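GlcNAc Inducible Gene 2, GIG2 (Candida albicans, PDB 6AKZ) binds an iron ion and is probably an iron-dependent oxygenase of the DUF1479 family, with a cupin-type fold. Local coordinates at residues Phe17-Ile22 with Pro310-Thr315; Lys23-Lys28 with Glu202-Ser207; Ile198-Asp203 with Tyr284-Pro289; Phe290-Pro295 with Glu304-Thr309. All coordinates share one frame; numbering follows the deposited sequence.

Interaction 1: residues Phe17-Ile22 with Pro310-Thr315; sequences FRFTGI and PKFPGT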
# COMPACT_ATOMS: atom_id res chain seq x y z
N PHE A 17 7.34 -22.81 -16.84
CA PHE A 17 8.35 -22.22 -17.82
C PHE A 17 7.80 -21.07 -18.68
O PHE A 17 8.56 -20.31 -19.33
CB PHE A 17 9.03 -23.30 -18.71
CG PHE A 17 8.19 -23.72 -19.92
CD1 PHE A 17 7.17 -24.65 -19.79
CD2 PHE A 17 8.35 -23.08 -21.14
CE1 PHE A 17 6.39 -25.00 -20.90
CE2 PHE A 17 7.55 -23.40 -22.23
CZ PHE A 17 6.59 -24.37 -22.12
N ARG A 18 6.47 -20.89 -18.69
CA ARG A 18 5.89 -19.64 -19.23
C ARG A 18 6.55 -18.37 -18.70
O ARG A 18 6.67 -17.39 -19.45
CB ARG A 18 4.36 -19.56 -19.07
CG ARG A 18 3.79 -19.25 -17.71
CD ARG A 18 2.32 -19.65 -17.72
NE ARG A 18 1.73 -19.53 -16.41
CZ ARG A 18 1.37 -18.36 -15.86
NH1 ARG A 18 1.55 -17.22 -16.52
NH2 ARG A 18 0.85 -18.33 -14.64
N PHE A 19 7.07 -18.44 -17.47
CA PHE A 19 7.68 -17.26 -16.86
C PHE A 19 8.95 -16.84 -17.54
O PHE A 19 9.41 -15.69 -17.45
CB PHE A 19 7.76 -17.45 -15.34
CG PHE A 19 6.40 -17.29 -14.66
CD1 PHE A 19 5.88 -16.00 -14.40
CD2 PHE A 19 5.63 -18.37 -14.32
CE1 PHE A 19 4.61 -15.85 -13.86
CE2 PHE A 19 4.37 -18.24 -13.74
CZ PHE A 19 3.88 -16.97 -13.48
N THR A 20 9.55 -17.77 -18.28
CA THR A 20 10.67 -17.42 -19.12
C THR A 20 10.33 -16.41 -20.20
O THR A 20 11.13 -15.50 -20.50
CB THR A 20 11.32 -18.72 -19.68
OG1 THR A 20 11.81 -19.47 -18.55
CG2 THR A 20 12.42 -18.40 -20.66
N GLY A 21 9.15 -16.55 -20.78
CA GLY A 21 8.69 -15.66 -21.84
C GLY A 21 8.31 -14.31 -21.25
O GLY A 21 8.50 -13.32 -21.90
N ILE A 22 7.86 -14.30 -19.98
CA ILE A 22 7.69 -13.05 -19.19
C ILE A 22 9.05 -12.30 -19.13
O ILE A 22 9.14 -11.12 -19.43
CB ILE A 22 7.20 -13.29 -17.77
CG1 ILE A 22 5.88 -14.11 -17.69
CG2 ILE A 22 7.07 -11.97 -17.03
CD1 ILE A 22 4.69 -13.53 -18.37
N PRO A 310 12.71 -19.71 -15.32
CA PRO A 310 11.49 -19.08 -14.85
C PRO A 310 11.54 -18.84 -13.32
O PRO A 310 10.62 -19.21 -12.61
CB PRO A 310 10.44 -20.11 -15.21
CG PRO A 310 11.14 -21.39 -14.91
CD PRO A 310 12.54 -21.18 -15.40
N LYS A 311 12.60 -18.24 -12.82
CA LYS A 311 12.74 -18.00 -11.36
C LYS A 311 12.28 -16.56 -11.11
O LYS A 311 12.82 -15.63 -11.68
CB LYS A 311 14.19 -18.21 -10.89
CG LYS A 311 14.55 -19.71 -10.92
CD LYS A 311 15.91 -19.96 -10.35
CE LYS A 311 16.38 -21.37 -10.67
NZ LYS A 311 15.46 -22.41 -10.14
N PHE A 312 11.28 -16.44 -10.26
CA PHE A 312 10.78 -15.17 -9.72
C PHE A 312 10.79 -15.32 -8.20
O PHE A 312 9.81 -15.76 -7.58
CB PHE A 312 9.42 -14.86 -10.32
CG PHE A 312 9.51 -14.31 -11.68
CD1 PHE A 312 9.61 -15.16 -12.81
CD2 PHE A 312 9.62 -12.95 -11.88
CE1 PHE A 312 9.78 -14.63 -14.08
CE2 PHE A 312 9.78 -12.42 -13.16
CZ PHE A 312 9.87 -13.27 -14.27
N PRO A 313 11.96 -15.11 -7.61
CA PRO A 313 12.11 -15.45 -6.21
C PRO A 313 11.17 -14.71 -5.25
O PRO A 313 10.87 -13.52 -5.48
CB PRO A 313 13.56 -15.11 -5.91
CG PRO A 313 14.23 -14.84 -7.21
CD PRO A 313 13.17 -14.51 -8.20
N GLY A 314 10.66 -15.43 -4.26
CA GLY A 314 9.72 -14.88 -3.27
C GLY A 314 8.27 -14.78 -3.73
O GLY A 314 7.43 -14.28 -2.99
N THR A 315 7.96 -15.30 -4.92
CA THR A 315 6.61 -15.17 -5.49
C THR A 315 5.84 -16.45 -5.36
O THR A 315 6.43 -17.53 -5.47
CB THR A 315 6.59 -14.77 -6.99
OG1 THR A 315 7.17 -15.81 -7.78
CG2 THR A 315 7.29 -13.40 -7.30
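Thr-20 and Pro-310 bring the two backbones together, with their CA atoms 4.7 Å apart. Residues 17-22 lead into and form the first part of helix 18-26. Residues 310-315 have no regular secondary structure and end in a type II beta turn from Phe-312 to Thr-315. That turn carries Gly-314 at its third position, with positive phi. Thr-315 OG1 also donates to Phe-312 O over 2.6 Å, so the carbonyl takes both the hydroxyl and the backbone N of Thr-315.

Pro-310 lies against the start of the helix. Its CB is 3.8 Å from Phe-19 CB, and its ring also touches the backbone of Phe-17 at CA. The hydroxyl of Thr-20 passes close to the proline ring, but its probable hydrogen-bond partner is Ile-308 O, two residues before Pro-310.

Further along the helix, Phe-312 packs against Phe-19 and Ile-22. Its CG is anti to its own carbonyl carbon (chi1 -79°), and the ring reaches back to the helix. CE1 packs 3.7 Å from Phe-19 CB. The same ring edge meets Phe-19 O in its plane, with CE1 and O 3.6 Å apart. The Phe-19 and Phe-312 rings are inclined to each other, with planes at 59° and centroids 5.8 Å apart. Ile-22 adds its CG2 branch, 4.1 Å from Phe-312 CZ. Trp-201 meets the Phe-312 ring edge-to-face, so that ring packs against both helix 18-26 and helix 199-202.

Between these two segments, burial of apolar surface is probably the main attraction; the polar tie of Thr-20 goes to Ile-308.

Interaction 2: residues Lys23-Lys28 with Glu202-Ser207; sequences KQRLIK and EDIMYS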
# COMPACT_ATOMS: atom_id res chain seq x y z
N LYS A 23 10.13 -12.99 -18.78
CA LYS A 23 11.42 -12.33 -18.75
C LYS A 23 11.81 -11.76 -20.09
O LYS A 23 12.32 -10.67 -20.19
CB LYS A 23 12.51 -13.27 -18.23
CG LYS A 23 12.36 -13.77 -16.82
CD LYS A 23 13.60 -14.54 -16.41
CE LYS A 23 13.70 -14.73 -14.92
NZ LYS A 23 15.08 -15.30 -14.60
N GLN A 24 11.55 -12.50 -21.17
CA GLN A 24 11.92 -11.97 -22.48
C GLN A 24 11.01 -10.88 -22.97
O GLN A 24 11.49 -10.04 -23.73
CB GLN A 24 12.15 -13.07 -23.50
CG GLN A 24 13.45 -13.83 -23.20
CD GLN A 24 13.35 -15.31 -23.46
OE1 GLN A 24 12.38 -15.80 -24.06
NE2 GLN A 24 14.34 -16.05 -22.99
N ARG A 25 9.78 -10.83 -22.48
CA ARG A 25 8.92 -9.63 -22.68
C ARG A 25 9.43 -8.38 -22.00
O ARG A 25 9.39 -7.29 -22.56
CB ARG A 25 7.48 -9.89 -22.21
CG ARG A 25 6.44 -8.94 -22.80
CD ARG A 25 5.11 -9.13 -22.11
NE ARG A 25 5.17 -8.40 -20.87
CZ ARG A 25 4.73 -8.80 -19.67
NH1 ARG A 25 4.15 -9.96 -19.49
NH2 ARG A 25 4.88 -7.97 -18.63
N LEU A 26 9.91 -8.54 -20.77
CA LEU A 26 10.32 -7.39 -19.92
C LEU A 26 11.61 -6.66 -20.31
O LEU A 26 11.69 -5.47 -20.31
CB LEU A 26 10.39 -7.89 -18.48
CG LEU A 26 9.06 -8.33 -17.86
CD1 LEU A 26 9.25 -9.01 -16.52
CD2 LEU A 26 8.09 -7.15 -17.70
N ILE A 27 12.62 -7.39 -20.73
CA ILE A 27 13.87 -6.80 -21.06
C ILE A 27 14.15 -7.12 -22.53
O ILE A 27 14.18 -8.29 -22.88
CB ILE A 27 14.98 -7.34 -20.12
CG1 ILE A 27 14.57 -6.98 -18.65
CG2 ILE A 27 16.33 -6.73 -20.47
CD1 ILE A 27 15.71 -6.98 -17.64
N LYS A 28 14.30 -6.07 -23.34
CA LYS A 28 14.60 -6.17 -24.78
C LYS A 28 16.07 -6.53 -24.98
O LYS A 28 16.91 -5.92 -24.33
CB LYS A 28 14.38 -4.79 -25.45
CG LYS A 28 12.97 -4.21 -25.39
CD LYS A 28 11.92 -5.14 -25.96
CE LYS A 28 10.49 -4.60 -25.78
NZ LYS A 28 9.64 -5.46 -24.89
N GLU A 202 4.27 -9.83 -14.25
CA GLU A 202 3.40 -10.52 -15.17
C GLU A 202 2.35 -9.67 -15.87
O GLU A 202 2.07 -9.93 -17.04
CB GLU A 202 2.66 -11.64 -14.48
CG GLU A 202 2.07 -12.65 -15.48
CD GLU A 202 1.31 -13.78 -14.85
OE1 GLU A 202 1.21 -13.88 -13.59
OE2 GLU A 202 0.80 -14.60 -15.68
N ASP A 203 1.70 -8.77 -15.15
CA ASP A 203 0.70 -7.94 -15.80
C ASP A 203 1.33 -6.94 -16.75
O ASP A 203 2.42 -6.36 -16.48
CB ASP A 203 -0.16 -7.24 -14.72
CG ASP A 203 -1.24 -6.33 -15.33
OD1 ASP A 203 -2.09 -6.87 -16.12
OD2 ASP A 203 -1.24 -5.11 -15.04
N ILE A 204 0.67 -6.69 -17.90
CA ILE A 204 1.19 -5.73 -18.84
C ILE A 204 1.31 -4.29 -18.31
O ILE A 204 2.38 -3.69 -18.40
CB ILE A 204 0.35 -5.68 -20.14
CG1 ILE A 204 0.39 -7.03 -20.86
CG2 ILE A 204 0.86 -4.56 -21.06
CD1 ILE A 204 1.75 -7.58 -21.15
N MET A 205 0.20 -3.74 -17.82
CA MET A 205 0.19 -2.35 -17.38
C MET A 205 1.00 -2.22 -16.08
O MET A 205 1.77 -1.28 -15.97
CB MET A 205 -1.24 -1.84 -17.20
CG MET A 205 -1.97 -1.72 -18.53
SD MET A 205 -1.11 -0.70 -19.73
CE MET A 205 -0.87 0.86 -18.90
N TYR A 206 0.91 -3.22 -15.19
CA TYR A 206 1.69 -3.18 -13.93
C TYR A 206 3.16 -3.14 -14.25
O TYR A 206 3.90 -2.30 -13.73
CB TYR A 206 1.34 -4.32 -13.01
CG TYR A 206 1.39 -4.04 -11.54
CD1 TYR A 206 2.18 -2.99 -11.01
CD2 TYR A 206 0.76 -4.90 -10.67
CE1 TYR A 206 2.23 -2.81 -9.62
CE2 TYR A 206 0.84 -4.74 -9.28
CZ TYR A 206 1.59 -3.70 -8.79
OH TYR A 206 1.68 -3.50 -7.41
N SER A 207 3.63 -4.03 -15.14
CA SER A 207 5.02 -3.99 -15.50
C SER A 207 5.51 -2.76 -16.21
O SER A 207 6.70 -2.34 -16.00
CB SER A 207 5.37 -5.29 -16.33
OG SER A 207 4.89 -5.16 -17.66
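Arg-25, Ser-207 and Ile-204 bury the most surface where the C-terminal part of helix 18-26 meets the N-terminal turn of helix 204-208. The second helix opens with an N-cap. Asp-203 OD2 accepts from Tyr-206 N over 2.9 Å, and the N-H meets the oxygen from above the carboxylate plane.

Arg-25 spans the gap. Its CG is anti to the backbone N (chi1 -160°), and the chain then bends at chi3 (81°), which sets the guanidinium beside the link between helices 199-202 and 204-208. NH1 donates to Glu-202 O over 3.2 Å and reaches that oxygen from above the carbonyl plane. NH2 makes a weak bond to Ser-207 OG at 3.0 Å. Its stronger partner is Trp-201 O. The guanidinium thus bonds the last residues of helix 199-202 and, weakly, Ser-207 of helix 204-208.

Ile-204 covers this group. Its CD1 sits over the centre of one guanidinium face, 3.4 Å above the plane. A methyl on the flat face leaves the N-H groups pointing outward to their oxygens.

Ser-207 lies at the edge of the guanidinium, with CB in its plane. Its hydroxyl also lies near the carbonyls of Asp-203 and Ile-204. Leu-26 rests on the same residue and continues to Trp-201 and Phe-214. Here the leucine methyl CD2 touches Ser-207 CB at 3.6 Å.

Interaction 3: residues Ile198-Asp203 with Tyr284-Pro289; sequences IERWED and YIMLRP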
# COMPACT_ATOMS: atom_id res chain seq x y z
N ILE A 198 3.26 -11.72 -7.95
CA ILE A 198 3.94 -11.83 -9.25
C ILE A 198 3.50 -10.73 -10.28
O ILE A 198 4.21 -10.52 -11.24
CB ILE A 198 3.70 -13.25 -9.89
CG1 ILE A 198 4.64 -13.57 -11.06
CG2 ILE A 198 2.27 -13.37 -10.45
CD1 ILE A 198 6.08 -13.79 -10.75
N GLU A 199 2.35 -10.11 -10.07
CA GLU A 199 1.79 -9.10 -10.98
C GLU A 199 2.70 -7.99 -11.51
O GLU A 199 2.57 -7.57 -12.66
CB GLU A 199 0.53 -8.48 -10.36
CG GLU A 199 -0.73 -9.31 -10.55
CD GLU A 199 -0.72 -10.58 -9.72
OE1 GLU A 199 0.24 -10.78 -8.95
OE2 GLU A 199 -1.69 -11.36 -9.83
N ARG A 200 3.61 -7.49 -10.67
CA ARG A 200 4.49 -6.39 -11.07
C ARG A 200 5.27 -6.74 -12.32
O ARG A 200 5.58 -5.91 -13.05
CB ARG A 200 5.44 -6.00 -9.96
CG ARG A 200 4.75 -5.40 -8.74
CD ARG A 200 5.74 -4.89 -7.70
NE ARG A 200 5.18 -4.20 -6.57
CZ ARG A 200 4.50 -4.74 -5.58
NH1 ARG A 200 4.24 -6.01 -5.54
NH2 ARG A 200 4.06 -3.99 -4.59
N TRP A 201 5.61 -8.00 -12.45
CA TRP A 201 6.24 -8.56 -13.62
C TRP A 201 5.27 -9.09 -14.66
O TRP A 201 5.44 -8.75 -15.85
CB TRP A 201 7.16 -9.67 -13.20
CG TRP A 201 8.32 -9.30 -12.33
CD1 TRP A 201 9.51 -8.79 -12.74
CD2 TRP A 201 8.39 -9.43 -10.94
NE1 TRP A 201 10.34 -8.63 -11.66
CE2 TRP A 201 9.67 -9.05 -10.55
CE3 TRP A 201 7.52 -9.93 -9.98
CZ2 TRP A 201 10.08 -9.09 -9.22
CZ3 TRP A 201 7.94 -10.02 -8.69
CH2 TRP A 201 9.18 -9.59 -8.32
N GLU A 202 4.27 -9.83 -14.25
CA GLU A 202 3.40 -10.52 -15.17
C GLU A 202 2.35 -9.67 -15.87
O GLU A 202 2.07 -9.93 -17.04
CB GLU A 202 2.66 -11.64 -14.48
CG GLU A 202 2.07 -12.65 -15.48
CD GLU A 202 1.31 -13.78 -14.85
OE1 GLU A 202 1.21 -13.88 -13.59
OE2 GLU A 202 0.80 -14.60 -15.68
N ASP A 203 1.70 -8.77 -15.15
CA ASP A 203 0.70 -7.94 -15.80
C ASP A 203 1.33 -6.94 -16.75
O ASP A 203 2.42 -6.36 -16.48
CB ASP A 203 -0.16 -7.24 -14.72
CG ASP A 203 -1.24 -6.33 -15.33
OD1 ASP A 203 -2.09 -6.87 -16.12
OD2 ASP A 203 -1.24 -5.11 -15.04
N TYR A 284 16.06 -3.03 -7.17
CA TYR A 284 16.65 -4.30 -6.79
C TYR A 284 15.66 -5.44 -6.93
O TYR A 284 15.94 -6.48 -7.56
CB TYR A 284 17.12 -4.22 -5.34
CG TYR A 284 17.80 -5.48 -4.85
CD1 TYR A 284 19.18 -5.72 -5.06
CD2 TYR A 284 17.07 -6.43 -4.15
CE1 TYR A 284 19.77 -6.89 -4.57
CE2 TYR A 284 17.67 -7.59 -3.66
CZ TYR A 284 19.01 -7.80 -3.85
OH TYR A 284 19.55 -8.97 -3.33
N ILE A 285 14.45 -5.21 -6.45
CA ILE A 285 13.39 -6.21 -6.45
C ILE A 285 13.06 -6.56 -7.89
O ILE A 285 13.01 -7.76 -8.20
CB ILE A 285 12.15 -5.77 -5.68
CG1 ILE A 285 12.51 -5.82 -4.17
CG2 ILE A 285 10.93 -6.65 -5.87
CD1 ILE A 285 11.66 -5.00 -3.24
N MET A 286 12.77 -5.55 -8.70
CA MET A 286 12.34 -5.81 -10.09
C MET A 286 13.37 -6.53 -10.91
O MET A 286 13.00 -7.29 -11.77
CB MET A 286 11.86 -4.57 -10.82
CG MET A 286 10.62 -3.95 -10.16
SD MET A 286 9.23 -5.05 -9.72
CE MET A 286 8.80 -5.75 -11.32
N LEU A 287 14.63 -6.20 -10.71
CA LEU A 287 15.70 -6.88 -11.41
C LEU A 287 16.19 -8.17 -10.79
O LEU A 287 16.90 -8.94 -11.47
CB LEU A 287 16.90 -5.95 -11.59
CG LEU A 287 16.68 -4.70 -12.45
CD1 LEU A 287 17.88 -3.81 -12.51
CD2 LEU A 287 16.28 -5.04 -13.85
N ARG A 288 15.85 -8.45 -9.55
CA ARG A 288 16.31 -9.67 -8.90
C ARG A 288 16.06 -11.03 -9.65
O ARG A 288 16.95 -11.89 -9.61
CB ARG A 288 15.88 -9.75 -7.46
CG ARG A 288 16.57 -10.82 -6.64
CD ARG A 288 18.05 -10.66 -6.49
NE ARG A 288 18.56 -11.65 -5.51
CZ ARG A 288 19.84 -11.92 -5.29
NH1 ARG A 288 20.77 -11.33 -6.01
NH2 ARG A 288 20.17 -12.78 -4.32
N PRO A 289 14.90 -11.21 -10.31
CA PRO A 289 14.70 -12.44 -11.10
C PRO A 289 15.70 -12.62 -12.20
O PRO A 289 15.93 -13.76 -12.58
CB PRO A 289 13.25 -12.33 -11.62
CG PRO A 289 12.59 -11.37 -10.66
CD PRO A 289 13.67 -10.38 -10.33
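A Met-aromatic contact joins the short helix 199-202 to the end of helix 278-287. It is buried, and all five touching residues lie in the interior. Met-286 and Trp-201 carry it, and their CA atoms are 7.6 Å apart.

The Met-286 chain is bent at chi2 (-47°) and again at chi3, which curls the methyl back over the indole. CE lies 3.3 Å from the centroid of the five-membered ring and close to the ring normal, a CH-pi contact. SD lies over the same face, 4.4 Å from that centroid.

The indole is also held at its edge. Trp-201 NE1 donates to Met-286 O over 3.0 Å, with a nearly straight N-H...O angle of 172°. The oxygen lies in the ring plane, so one residue grips the indole twice, by its methyl over a face and by its carbonyl at the edge. Ile-285 O sits in the plane at the same edge, near CZ2. Pro-289 CG approaches obliquely, 3.7 Å from Trp-201 NE1.

Arg-200 runs on from the methionine toward the iron site. Its extended chain ends at Asp-352, with which NH2 forms a salt bridge, and NH2 also donates to the backbone O of the iron ligand Asp-194. The side chain of Arg-200 is about 10 Å from the bound Fe(III) ion. At the base of that chain, Arg-200 CB touches Met-286 CE at 3.6 Å.

Interaction 4: residues Phe290-Pro295 with Glu304-Thr309; sequences FFWKDP and EIDLIT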
# COMPACT_ATOMS: atom_id res chain seq x y z
N PHE A 290 16.31 -11.53 -12.68
CA PHE A 290 17.31 -11.57 -13.70
C PHE A 290 18.75 -11.68 -13.14
O PHE A 290 19.70 -12.00 -13.92
CB PHE A 290 17.25 -10.32 -14.56
CG PHE A 290 15.90 -10.09 -15.20
CD1 PHE A 290 14.88 -9.40 -14.52
CD2 PHE A 290 15.62 -10.61 -16.42
CE1 PHE A 290 13.64 -9.25 -15.08
CE2 PHE A 290 14.37 -10.44 -16.99
CZ PHE A 290 13.38 -9.73 -16.33
N PHE A 291 18.93 -11.34 -11.86
CA PHE A 291 20.26 -11.34 -11.24
C PHE A 291 20.22 -12.00 -9.89
O PHE A 291 20.65 -11.40 -8.90
CB PHE A 291 20.77 -9.91 -11.13
CG PHE A 291 20.91 -9.20 -12.45
CD1 PHE A 291 22.01 -9.47 -13.29
CD2 PHE A 291 19.99 -8.30 -12.88
CE1 PHE A 291 22.17 -8.80 -14.49
CE2 PHE A 291 20.14 -7.62 -14.08
CZ PHE A 291 21.23 -7.89 -14.91
N TRP A 292 19.64 -13.21 -9.86
CA TRP A 292 19.32 -13.90 -8.63
C TRP A 292 20.52 -14.68 -8.17
O TRP A 292 20.54 -15.07 -7.02
CB TRP A 292 18.11 -14.87 -8.76
CG TRP A 292 18.32 -15.96 -9.77
CD1 TRP A 292 18.01 -15.92 -11.10
CD2 TRP A 292 18.91 -17.27 -9.54
NE1 TRP A 292 18.40 -17.09 -11.73
CE2 TRP A 292 18.95 -17.94 -10.80
CE3 TRP A 292 19.43 -17.92 -8.41
CZ2 TRP A 292 19.44 -19.24 -10.93
CZ3 TRP A 292 19.93 -19.20 -8.55
CH2 TRP A 292 19.93 -19.85 -9.81
N LYS A 293 21.47 -14.96 -9.07
CA LYS A 293 22.70 -15.73 -8.72
C LYS A 293 23.83 -14.84 -8.29
O LYS A 293 24.39 -14.11 -9.09
CB LYS A 293 23.10 -16.59 -9.89
CG LYS A 293 24.17 -17.61 -9.56
CD LYS A 293 23.64 -19.03 -9.59
CE LYS A 293 24.57 -20.00 -8.86
NZ LYS A 293 25.97 -20.09 -9.38
N ASP A 294 24.16 -14.82 -7.00
CA ASP A 294 25.26 -13.98 -6.52
C ASP A 294 26.56 -14.72 -6.80
O ASP A 294 26.61 -15.92 -6.58
CB ASP A 294 25.10 -13.72 -5.03
CG ASP A 294 23.78 -13.04 -4.73
OD1 ASP A 294 23.55 -11.98 -5.38
OD2 ASP A 294 22.95 -13.64 -4.04
N PRO A 295 27.57 -14.03 -7.31
CA PRO A 295 28.79 -14.76 -7.66
C PRO A 295 29.64 -15.14 -6.47
O PRO A 295 29.82 -14.35 -5.52
CB PRO A 295 29.57 -13.76 -8.50
CG PRO A 295 29.05 -12.43 -8.15
CD PRO A 295 27.62 -12.64 -7.78
N GLU A 304 25.94 -11.74 -14.06
CA GLU A 304 25.50 -11.84 -15.45
C GLU A 304 24.03 -12.14 -15.48
O GLU A 304 23.53 -12.92 -14.72
CB GLU A 304 26.24 -12.98 -16.18
CG GLU A 304 27.71 -12.65 -16.37
CD GLU A 304 28.48 -13.77 -17.06
OE1 GLU A 304 28.77 -14.75 -16.37
OE2 GLU A 304 28.76 -13.65 -18.28
N ILE A 305 23.36 -11.57 -16.46
CA ILE A 305 21.91 -11.65 -16.56
C ILE A 305 21.44 -13.04 -16.83
O ILE A 305 22.14 -13.81 -17.50
CB ILE A 305 21.40 -10.65 -17.63
CG1 ILE A 305 19.90 -10.42 -17.45
CG2 ILE A 305 21.71 -11.16 -19.04
CD1 ILE A 305 19.43 -9.14 -18.09
N ASP A 306 20.31 -13.40 -16.24
CA ASP A 306 19.64 -14.65 -16.46
C ASP A 306 18.29 -14.34 -17.14
O ASP A 306 17.31 -13.96 -16.47
CB ASP A 306 19.34 -15.40 -15.14
CG ASP A 306 18.31 -16.54 -15.33
OD1 ASP A 306 18.30 -17.15 -16.42
OD2 ASP A 306 17.47 -16.81 -14.42
N LEU A 307 18.23 -14.55 -18.46
CA LEU A 307 17.01 -14.33 -19.20
C LEU A 307 16.24 -15.58 -19.49
O LEU A 307 15.24 -15.52 -20.18
CB LEU A 307 17.32 -13.56 -20.46
CG LEU A 307 17.72 -12.11 -20.19
CD1 LEU A 307 18.48 -11.58 -21.38
CD2 LEU A 307 16.57 -11.15 -19.89
N ILE A 308 16.64 -16.70 -18.88
CA ILE A 308 16.10 -18.00 -19.26
C ILE A 308 15.31 -18.70 -18.17
O ILE A 308 14.19 -19.08 -18.43
CB ILE A 308 17.22 -18.99 -19.77
CG1 ILE A 308 18.13 -18.33 -20.82
CG2 ILE A 308 16.59 -20.26 -20.32
CD1 ILE A 308 17.43 -17.70 -22.01
N THR A 309 15.85 -18.90 -16.96
CA THR A 309 15.10 -19.74 -15.97
C THR A 309 13.83 -19.01 -15.55
O THR A 309 13.91 -17.80 -15.34
CB THR A 309 15.87 -20.00 -14.65
OG1 THR A 309 15.80 -18.81 -13.83
CG2 THR A 309 17.34 -20.39 -14.92
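An Asx turn at Asp-306 organises this loop pair, which lies between helix 278-287 and strand 322-323. Asp-306 OD1 accepts from the backbone N of Ile-308 at 3.0 Å and of Thr-309 at 3.1 Å. The Thr-309 N-H uses the syn lone pair, while Ile-308 N comes from above the carboxylate plane.

The other oxygen faces the partner segment. Trp-292 NE1 donates to Asp-306 OD2 over 2.9 Å. That oxygen lies in the indole plane, yet the ring and carboxylate planes are 75° apart. Thr-309 OG1 also donates to OD2, and Lys-23 from helix 18-26 adds a salt bridge. Asp-306 N in turn donates to Phe-290 O over 2.8 Å, so both the backbone and the side chain of Asp-306 tie the two segments.

Apolar groups pack beside these bonds. Phe-290 CD2 meets Leu-307 CD2 at 3.6 Å, at the ring edge. Phe-291 CE1 lies 3.7 Å from Ile-305 CB, and its ring also stacks on Trp-39 of helix 32-56.

Four donors from these segments and one lysine surround a single carboxylate. This should fix its rotation and probably favours its charged form.

The four contacts form one connected region on the same side of the chain's centre. Interactions 1 and 2 use successive parts of helix 18-26, with centres 11 Å apart. Arg-18 NH1 forms a salt bridge with Glu-202 OE2 at 2.8 Å and ties them directly. The segments of interactions 2 and 3 overlap at Glu-202 and Asp-203, and the centres of these contacts are 8 Å apart. Lys-23 NZ links three contacts. It lies 2.7 Å from Pro-289 O of interaction 3 and 2.8 Å from Asp-306 OD2 of interaction 4. Interaction 3 approaches the iron site, through Arg-200. Interactions 1, 2 and 4 lie away from the metal ligands His-192, Asp-194 and His-355.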